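Local coordinates for protein 1-acyl-sn-glycerol-3-phosphate acyltransferase (Thermotoga maritima, PDB 5KYM) that transfers an acyl chain to lysophosphatidic acid (1-acyl-sn-glycerol 3-phosphate), making phosphatidic acid as an integral membrane enzyme of phospholipid synthesis, at residues A[77-90]-A[145-159]. Numbering follows the deposited sequence.
Sequences NFIVVANHQSLMDI and LKNGVTFIVFPEGTR
The imidazole of His84 lies flat on the ring of Phe154, joining the HX4D motif (His84 to Asp89) to the FPEGTR sequence that begins at Phe154, both signature motifs of the glycerolipid acyltransferase family. A face-to-face stack is supported by ring centroids 3.8 Å apart and planes only 8° from parallel. Over the opposite imidazole face comes the aliphatic part of Arg159, its CG 3.5 Å from His84 NE2 in a CH-pi contact. The sandwich depends on a first torsion (chi1 -161°) that sets CG of His84 anti to its backbone N. Asp89 comes to the ring edge with CG in plane; its OD2, tilted slightly out of it, takes the hydrogen bond from His84 ND1 (2.8 Å) on its anti lone pair and Gln85 N on its syn one, while OD1 pairs with Thr191. This His-carboxylate bond is consistent with HX4D being the active-site motif of this family. An alanine in place of His84 would probably leave Asp89 OD2 without its imidazole donor and strip both Phe154 and Arg159 CG of the ring between them.

The backbone of His84 is held as well: Glu156 OE1 accepts from its N (2.8 Å, nearly straight at 173°), and Leu166 N positions the carboxylate through OE2. At the edge of the Phe154 ring, Ile90 CD1 reaches CE2 at 3.5 Å. Leading into both loops, parallel strands 79-82 and 151-153 supply the scaffold: Phe78 O, Val80 N, Val80 O and Ala82 N bond in turn to Phe151 N, Phe151 O, Val153 N and Val153 O. Strand 151-153 is an outermost strand of the mixed sheet, and strand 79-82 lies between it and strand 183-189. At the start of both segments, beside the Schellman motif at Gly148, Asn77 ND2 donates twice, to Leu145 O in its carbonyl plane (3.1 Å) and to Val149 O from above the plane (2.8 Å).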
ATOM      1  N   ASN A  77      -6.414   3.723 -14.235  1.00 53.64           N
ATOM      2  CA  ASN A  77      -6.066   2.946 -13.047  1.00 52.48           C
ATOM      3  C   ASN A  77      -4.863   2.018 -13.334  1.00 52.75           C
ATOM      4  O   ASN A  77      -4.371   1.945 -14.462  1.00 50.94           O
ATOM      5  CB  ASN A  77      -7.282   2.177 -12.509  1.00 52.57           C
ATOM      6  CG  ASN A  77      -7.719   1.086 -13.420  1.00 52.42           C
ATOM      7  OD1 ASN A  77      -7.455   1.169 -14.620  1.00 52.46           O
ATOM      8  ND2 ASN A  77      -8.366   0.037 -12.862  1.00 51.13           N
ATOM      9  N   PHE A  78      -4.385   1.319 -12.303  1.00 51.26           N
ATOM     10  CA  PHE A  78      -3.216   0.451 -12.432  1.00 51.68           C
ATOM     11  C   PHE A  78      -3.189  -0.549 -11.276  1.00 51.12           C
ATOM     12  O   PHE A  78      -4.049  -0.499 -10.393  1.00 52.53           O
ATOM     13  CB  PHE A  78      -1.909   1.274 -12.560  1.00 50.79           C
ATOM     14  CG  PHE A  78      -1.807   2.398 -11.594  1.00 51.31           C
ATOM     15  CD1 PHE A  78      -1.404   2.167 -10.285  1.00 53.00           C
ATOM     16  CD2 PHE A  78      -2.130   3.700 -11.968  1.00 50.24           C
ATOM     17  CE1 PHE A  78      -1.337   3.242  -9.356  1.00 53.26           C
ATOM     18  CE2 PHE A  78      -2.027   4.750 -11.057  1.00 50.21           C
ATOM     19  CZ  PHE A  78      -1.630   4.533  -9.752  1.00 49.43           C
ATOM     20  N   ILE A  79      -2.254  -1.501 -11.314  1.00 48.70           N
ATOM     21  CA  ILE A  79      -2.078  -2.431 -10.223  1.00 46.26           C
ATOM     22  C   ILE A  79      -0.694  -2.228  -9.653  1.00 44.98           C
ATOM     23  O   ILE A  79       0.271  -2.552 -10.310  1.00 45.47           O
ATOM     24  CB  ILE A  79      -2.195  -3.874 -10.666  1.00 46.88           C
ATOM     25  CG1 ILE A  79      -3.504  -4.125 -11.346  1.00 47.14           C
ATOM     26  CG2 ILE A  79      -2.091  -4.790  -9.438  1.00 47.98           C
ATOM     27  CD1 ILE A  79      -3.443  -5.388 -12.201  1.00 48.25           C
ATOM     28  N   VAL A  80      -0.602  -1.697  -8.416  1.00 44.07           N
ATOM     29  CA  VAL A  80       0.699  -1.465  -7.749  1.00 40.20           C
ATOM     30  C   VAL A  80       1.148  -2.825  -7.315  1.00 37.45           C
ATOM     31  O   VAL A  80       0.403  -3.552  -6.717  1.00 35.19           O
ATOM     32  CB  VAL A  80       0.621  -0.465  -6.563  1.00 39.43           C
ATOM     33  CG1 VAL A  80       1.994  -0.266  -5.944  1.00 39.72           C
ATOM     34  CG2 VAL A  80       0.115   0.870  -7.023  1.00 38.71           C
ATOM     35  N   VAL A  81       2.348  -3.185  -7.690  1.00 36.95           N
ATOM     36  CA  VAL A  81       2.901  -4.417  -7.278  1.00 38.66           C
ATOM     37  C   VAL A  81       4.174  -4.114  -6.517  1.00 39.03           C
ATOM     38  O   VAL A  81       5.125  -3.555  -7.053  1.00 36.88           O
ATOM     39  CB  VAL A  81       3.079  -5.358  -8.458  1.00 40.18           C
ATOM     40  CG1 VAL A  81       3.926  -6.604  -8.099  1.00 41.53           C
ATOM     41  CG2 VAL A  81       1.693  -5.774  -8.959  1.00 40.31           C
ATOM     42  N   ALA A  82       4.160  -4.479  -5.234  1.00 41.03           N
ATOM     43  CA  ALA A  82       5.219  -4.091  -4.322  1.00 41.86           C
ATOM     44  C   ALA A  82       5.682  -5.273  -3.515  1.00 42.29           C
ATOM     45  O   ALA A  82       4.882  -6.174  -3.250  1.00 44.15           O
ATOM     46  CB  ALA A  82       4.737  -2.963  -3.415  1.00 40.59           C
ATOM     47  N   ASN A  83       6.965  -5.263  -3.108  1.00 42.45           N
ATOM     48  CA  ASN A  83       7.455  -6.114  -1.990  1.00 42.23           C
ATOM     49  C   ASN A  83       6.780  -5.670  -0.671  1.00 42.79           C
ATOM     50  O   ASN A  83       6.314  -4.516  -0.527  1.00 40.26           O
ATOM     51  CB  ASN A  83       8.960  -6.114  -1.846  1.00 40.45           C
ATOM     52  CG  ASN A  83       9.515  -4.762  -1.481  1.00 41.67           C
ATOM     53  OD1 ASN A  83       9.298  -3.806  -2.199  1.00 46.82           O
ATOM     54  ND2 ASN A  83      10.261  -4.660  -0.385  1.00 42.23           N
ATOM     55  N   HIS A  84       6.720  -6.607   0.264  1.00 44.80           N
ATOM     56  CA  HIS A  84       5.942  -6.424   1.503  1.00 46.01           C
ATOM     57  C   HIS A  84       6.772  -6.776   2.725  1.00 48.45           C
ATOM     58  O   HIS A  84       7.304  -7.901   2.827  1.00 50.85           O
ATOM     59  CB  HIS A  84       4.756  -7.358   1.473  1.00 45.26           C
ATOM     60  CG  HIS A  84       3.665  -6.986   2.407  1.00 42.20           C
ATOM     61  ND1 HIS A  84       3.545  -5.733   2.939  1.00 39.33           N
ATOM     62  CD2 HIS A  84       2.641  -7.711   2.893  1.00 41.84           C
ATOM     63  CE1 HIS A  84       2.471  -5.684   3.688  1.00 40.10           C
ATOM     64  NE2 HIS A  84       1.907  -6.880   3.694  1.00 41.37           N
ATOM     65  N   GLN A  85       6.952  -5.821   3.617  1.00 47.19           N
ATOM     66  CA  GLN A  85       7.860  -6.055   4.738  1.00 47.30           C
ATOM     67  C   GLN A  85       7.458  -5.311   6.017  1.00 47.11           C
ATOM     68  O   GLN A  85       8.275  -5.181   6.921  1.00 50.77           O
ATOM     69  CB  GLN A  85       9.301  -5.683   4.310  1.00 45.39           C
ATOM     70  CG  GLN A  85       9.570  -4.173   4.157  1.00 43.19           C
ATOM     71  CD  GLN A  85      11.006  -3.849   3.817  1.00 42.12           C
ATOM     72  OE1 GLN A  85      11.475  -2.752   4.117  1.00 39.17           O
ATOM     73  NE2 GLN A  85      11.720  -4.805   3.200  1.00 42.46           N
ATOM     74  N   SER A  86       6.213  -4.836   6.088  1.00 44.84           N
ATOM     75  CA  SER A  86       5.704  -4.145   7.262  1.00 44.40           C
ATOM     76  C   SER A  86       4.218  -3.868   7.173  1.00 44.04           C
ATOM     77  O   SER A  86       3.701  -3.724   6.097  1.00 43.67           O
ATOM     78  CB  SER A  86       6.466  -2.831   7.450  1.00 42.08           C
ATOM     79  OG  SER A  86       5.908  -2.123   8.519  1.00 41.25           O
ATOM     80  N   LEU A  87       3.539  -3.730   8.292  1.00 47.63           N
ATOM     81  CA  LEU A  87       2.163  -3.154   8.215  1.00 50.93           C
ATOM     82  C   LEU A  87       2.172  -1.777   7.590  1.00 45.50           C
ATOM     83  O   LEU A  87       1.238  -1.428   6.906  1.00 45.50           O
ATOM     84  CB  LEU A  87       1.471  -3.028   9.571  1.00 58.64           C
ATOM     85  CG  LEU A  87       1.168  -4.372  10.285  1.00 70.40           C
ATOM     86  CD1 LEU A  87       0.492  -4.018  11.623  1.00 76.40           C
ATOM     87  CD2 LEU A  87       0.377  -5.451   9.492  1.00 69.89           C
ATOM     88  N   MET A  88       3.221  -1.001   7.825  1.00 41.16           N
ATOM     89  CA  MET A  88       3.276   0.336   7.346  1.00 40.78           C
ATOM     90  C   MET A  88       3.322   0.437   5.805  1.00 40.70           C
ATOM     91  O   MET A  88       3.133   1.537   5.239  1.00 39.15           O
ATOM     92  CB  MET A  88       4.477   1.078   7.964  1.00 42.04           C
ATOM     93  CG  MET A  88       4.395   1.311   9.465  1.00 42.21           C
ATOM     94  SD  MET A  88       2.848   2.055  10.060  1.00 42.78           S
ATOM     95  CE  MET A  88       3.127   3.725   9.384  1.00 43.00           C
ATOM     96  N   ASP A  89       3.543  -0.677   5.108  1.00 40.27           N
ATOM     97  CA  ASP A  89       3.544  -0.618   3.654  1.00 41.37           C
ATOM     98  C   ASP A  89       2.253  -0.027   3.049  1.00 40.45           C
ATOM     99  O   ASP A  89       2.294   0.752   2.135  1.00 41.79           O
ATOM    100  CB  ASP A  89       3.863  -1.986   3.061  1.00 41.54           C
ATOM    101  CG  ASP A  89       5.236  -2.476   3.409  1.00 41.56           C
ATOM    102  OD1 ASP A  89       6.130  -1.661   3.752  1.00 41.23           O
ATOM    103  OD2 ASP A  89       5.395  -3.722   3.306  1.00 44.36           O
ATOM    104  N   ILE A  90       1.119  -0.363   3.609  1.00 41.45           N
ATOM    105  CA  ILE A  90      -0.144   0.180   3.151  1.00 42.29           C
ATOM    106  C   ILE A  90      -0.221   1.727   3.306  1.00 40.44           C
ATOM    107  O   ILE A  90      -0.474   2.426   2.312  1.00 37.57           O
ATOM    108  CB  ILE A  90      -1.301  -0.677   3.725  1.00 44.22           C
ATOM    109  CG1 ILE A  90      -1.381  -1.990   2.867  1.00 49.20           C
ATOM    110  CG2 ILE A  90      -2.643   0.021   3.664  1.00 44.55           C
ATOM    111  CD1 ILE A  90      -1.781  -1.887   1.330  1.00 48.94           C
ATOM    112  N   LEU A 145     -11.356  -3.837 -11.147  1.00 66.20           N
ATOM    113  CA  LEU A 145     -10.364  -3.363 -12.108  1.00 64.15           C
ATOM    114  C   LEU A 145     -10.990  -2.917 -13.399  1.00 67.13           C
ATOM    115  O   LEU A 145     -10.676  -1.811 -13.868  1.00 64.94           O
ATOM    116  CB  LEU A 145      -9.273  -4.376 -12.374  1.00 62.22           C
ATOM    117  CG  LEU A 145      -8.170  -4.294 -11.292  1.00 60.42           C
ATOM    118  CD1 LEU A 145      -7.450  -5.638 -11.171  1.00 62.45           C
ATOM    119  CD2 LEU A 145      -7.185  -3.182 -11.490  1.00 57.03           C
ATOM    120  N   LYS A 146     -11.909  -3.734 -13.935  1.00 74.63           N
ATOM    121  CA  LYS A 146     -12.629  -3.403 -15.178  1.00 76.41           C
ATOM    122  C   LYS A 146     -13.455  -2.131 -15.057  1.00 75.66           C
ATOM    123  O   LYS A 146     -13.513  -1.332 -15.976  1.00 78.15           O
ATOM    124  CB  LYS A 146     -13.484  -4.579 -15.624  1.00 79.63           C
ATOM    125  CG  LYS A 146     -12.668  -5.776 -16.090  1.00 86.88           C
ATOM    126  CD  LYS A 146     -13.438  -7.097 -15.882  1.00 95.92           C
ATOM    127  CE  LYS A 146     -12.884  -8.339 -16.618  1.00101.23           C
ATOM    128  NZ  LYS A 146     -13.739  -9.557 -16.370  1.00102.66           N
ATOM    129  N   ASN A 147     -14.048  -1.885 -13.912  1.00 75.85           N
ATOM    130  CA  ASN A 147     -14.763  -0.613 -13.738  1.00 81.38           C
ATOM    131  C   ASN A 147     -13.834   0.577 -13.503  1.00 74.75           C
ATOM    132  O   ASN A 147     -14.261   1.700 -13.644  1.00 84.48           O
ATOM    133  CB  ASN A 147     -15.821  -0.711 -12.624  1.00 86.22           C
ATOM    134  CG  ASN A 147     -16.769  -1.890 -12.832  1.00 90.47           C
ATOM    135  OD1 ASN A 147     -17.090  -2.272 -13.978  1.00 92.03           O
ATOM    136  ND2 ASN A 147     -17.191  -2.500 -11.728  1.00 88.35           N
ATOM    137  N   GLY A 148     -12.583   0.353 -13.133  1.00 68.12           N
ATOM    138  CA  GLY A 148     -11.599   1.450 -13.029  1.00 64.96           C
ATOM    139  C   GLY A 148     -10.929   1.705 -11.696  1.00 62.45           C
ATOM    140  O   GLY A 148     -10.324   2.749 -11.517  1.00 69.98           O
ATOM    141  N   VAL A 149     -11.001   0.769 -10.764  1.00 59.61           N
ATOM    142  CA  VAL A 149     -10.340   0.923  -9.460  1.00 58.21           C
ATOM    143  C   VAL A 149      -8.841   0.576  -9.543  1.00 57.29           C
ATOM    144  O   VAL A 149      -8.461  -0.457 -10.128  1.00 52.71           O
ATOM    145  CB  VAL A 149     -10.972  -0.010  -8.396  1.00 59.26           C
ATOM    146  CG1 VAL A 149     -10.271   0.176  -7.056  1.00 59.16           C
ATOM    147  CG2 VAL A 149     -12.477   0.207  -8.261  1.00 57.88           C
ATOM    148  N   THR A 150      -7.999   1.421  -8.926  1.00 55.53           N
ATOM    149  CA  THR A 150      -6.576   1.090  -8.763  1.00 51.37           C
ATOM    150  C   THR A 150      -6.431   0.047  -7.660  1.00 49.13           C
ATOM    151  O   THR A 150      -7.053   0.162  -6.638  1.00 49.39           O
ATOM    152  CB  THR A 150      -5.735   2.347  -8.448  1.00 50.45           C
ATOM    153  OG1 THR A 150      -5.521   3.104  -9.632  1.00 50.64           O
ATOM    154  CG2 THR A 150      -4.335   2.020  -7.955  1.00 52.65           C
ATOM    155  N   PHE A 151      -5.591  -0.943  -7.864  1.00 48.27           N
ATOM    156  CA  PHE A 151      -5.300  -1.918  -6.831  1.00 51.36           C
ATOM    157  C   PHE A 151      -3.868  -1.850  -6.374  1.00 52.65           C
ATOM    158  O   PHE A 151      -3.009  -1.312  -7.082  1.00 56.60           O
ATOM    159  CB  PHE A 151      -5.603  -3.354  -7.305  1.00 54.64           C
ATOM    160  CG  PHE A 151      -6.914  -3.834  -6.845  1.00 58.16           C
ATOM    161  CD1 PHE A 151      -8.095  -3.319  -7.442  1.00 60.66           C
ATOM    162  CD2 PHE A 151      -7.014  -4.717  -5.761  1.00 60.79           C
ATOM    163  CE1 PHE A 151      -9.339  -3.687  -6.964  1.00 58.37           C
ATOM    164  CE2 PHE A 151      -8.282  -5.109  -5.304  1.00 61.87           C
ATOM    165  CZ  PHE A 151      -9.431  -4.583  -5.902  1.00 59.85           C
ATOM    166  N   ILE A 152      -3.630  -2.406  -5.184  1.00 50.79           N
ATOM    167  CA  ILE A 152      -2.307  -2.485  -4.572  1.00 48.00           C
ATOM    168  C   ILE A 152      -2.193  -3.878  -4.106  1.00 45.49           C
ATOM    169  O   ILE A 152      -3.013  -4.326  -3.321  1.00 45.91           O
ATOM    170  CB  ILE A 152      -2.159  -1.531  -3.358  1.00 49.04           C
ATOM    171  CG1 ILE A 152      -2.460  -0.085  -3.779  1.00 49.40           C
ATOM    172  CG2 ILE A 152      -0.772  -1.620  -2.732  1.00 48.96           C
ATOM    173  CD1 ILE A 152      -2.544   0.904  -2.648  1.00 49.34           C
ATOM    174  N   VAL A 153      -1.182  -4.566  -4.588  1.00 45.49           N
ATOM    175  CA  VAL A 153      -1.121  -6.031  -4.531  1.00 47.60           C
ATOM    176  C   VAL A 153       0.293  -6.445  -4.031  1.00 48.37           C
ATOM    177  O   VAL A 153       1.280  -5.847  -4.450  1.00 44.94           O
ATOM    178  CB  VAL A 153      -1.507  -6.541  -5.950  1.00 49.72           C
ATOM    179  CG1 VAL A 153      -0.894  -7.879  -6.313  1.00 51.90           C
ATOM    180  CG2 VAL A 153      -3.016  -6.571  -6.092  1.00 50.22           C
ATOM    181  N   PHE A 154       0.366  -7.403  -3.095  1.00 49.21           N
ATOM    182  CA  PHE A 154       1.627  -7.858  -2.532  1.00 48.81           C
ATOM    183  C   PHE A 154       1.856  -9.288  -2.943  1.00 49.00           C
ATOM    184  O   PHE A 154       1.576 -10.189  -2.193  1.00 49.59           O
ATOM    185  CB  PHE A 154       1.616  -7.709  -1.004  1.00 49.08           C
ATOM    186  CG  PHE A 154       1.577  -6.289  -0.540  1.00 49.14           C
ATOM    187  CD1 PHE A 154       2.633  -5.446  -0.748  1.00 51.41           C
ATOM    188  CD2 PHE A 154       0.556  -5.840   0.182  1.00 51.76           C
ATOM    189  CE1 PHE A 154       2.588  -4.123  -0.317  1.00 55.95           C
ATOM    190  CE2 PHE A 154       0.491  -4.516   0.649  1.00 54.92           C
ATOM    191  CZ  PHE A 154       1.506  -3.653   0.391  1.00 54.77           C
ATOM    192  N   PRO A 155       2.326  -9.525  -4.163  1.00 51.26           N
ATOM    193  CA  PRO A 155       2.371 -10.865  -4.691  1.00 52.75           C
ATOM    194  C   PRO A 155       3.068 -11.935  -3.804  1.00 55.34           C
ATOM    195  O   PRO A 155       2.808 -13.120  -4.008  1.00 55.83           O
ATOM    196  CB  PRO A 155       3.208 -10.730  -5.997  1.00 53.12           C
ATOM    197  CG  PRO A 155       3.402  -9.333  -6.265  1.00 51.72           C
ATOM    198  CD  PRO A 155       3.138  -8.610  -4.971  1.00 54.06           C
ATOM    199  N   GLU A 156       3.969 -11.529  -2.884  1.00 53.82           N
ATOM    200  CA  GLU A 156       4.642 -12.486  -1.994  1.00 50.55           C
ATOM    201  C   GLU A 156       3.593 -13.180  -1.088  1.00 48.95           C
ATOM    202  O   GLU A 156       3.814 -14.301  -0.605  1.00 49.12           O
ATOM    203  CB  GLU A 156       5.784 -11.876  -1.146  1.00 51.86           C
ATOM    204  CG  GLU A 156       6.285 -10.405  -1.411  1.00 53.19           C
ATOM    205  CD  GLU A 156       7.667 -10.182  -0.818  1.00 52.90           C
ATOM    206  OE1 GLU A 156       7.933  -9.149  -0.144  1.00 53.15           O
ATOM    207  OE2 GLU A 156       8.499 -11.071  -1.032  1.00 52.66           O
ATOM    208  N   GLY A 157       2.469 -12.505  -0.871  1.00 46.54           N
ATOM    209  CA  GLY A 157       1.348 -13.054  -0.134  1.00 49.72           C
ATOM    210  C   GLY A 157       1.461 -13.007   1.384  1.00 51.57           C
ATOM    211  O   GLY A 157       0.649 -13.537   2.091  1.00 58.59           O
ATOM    212  N   THR A 158       2.466 -12.324   1.889  1.00 50.97           N
ATOM    213  CA  THR A 158       2.815 -12.293   3.298  1.00 49.96           C
ATOM    214  C   THR A 158       3.954 -11.298   3.420  1.00 49.20           C
ATOM    215  O   THR A 158       4.671 -11.038   2.456  1.00 48.71           O
ATOM    216  CB  THR A 158       3.290 -13.674   3.798  1.00 50.52           C
ATOM    217  OG1 THR A 158       3.705 -13.574   5.157  1.00 53.63           O
ATOM    218  CG2 THR A 158       4.485 -14.184   3.065  1.00 50.23           C
ATOM    219  N   ARG A 159       4.164 -10.781   4.618  1.00 49.10           N
ATOM    220  CA  ARG A 159       5.347  -9.951   4.882  1.00 49.95           C
ATOM    221  C   ARG A 159       6.532 -10.856   5.026  1.00 50.26           C
ATOM    222  O   ARG A 159       6.439 -11.937   5.594  1.00 49.59           O
ATOM    223  CB  ARG A 159       5.222  -9.114   6.137  1.00 51.42           C
ATOM    224  CG  ARG A 159       3.899  -8.360   6.203  1.00 55.24           C
ATOM    225  CD  ARG A 159       3.847  -7.365   7.285  1.00 58.29           C
ATOM    226  NE  ARG A 159       3.795  -8.002   8.592  1.00 62.49           N
ATOM    227  CZ  ARG A 159       2.699  -8.441   9.168  1.00 66.34           C
ATOM    228  NH1 ARG A 159       1.534  -8.328   8.545  1.00 76.36           N
ATOM    229  NH2 ARG A 159       2.747  -8.972  10.378  1.00 68.67           N
TER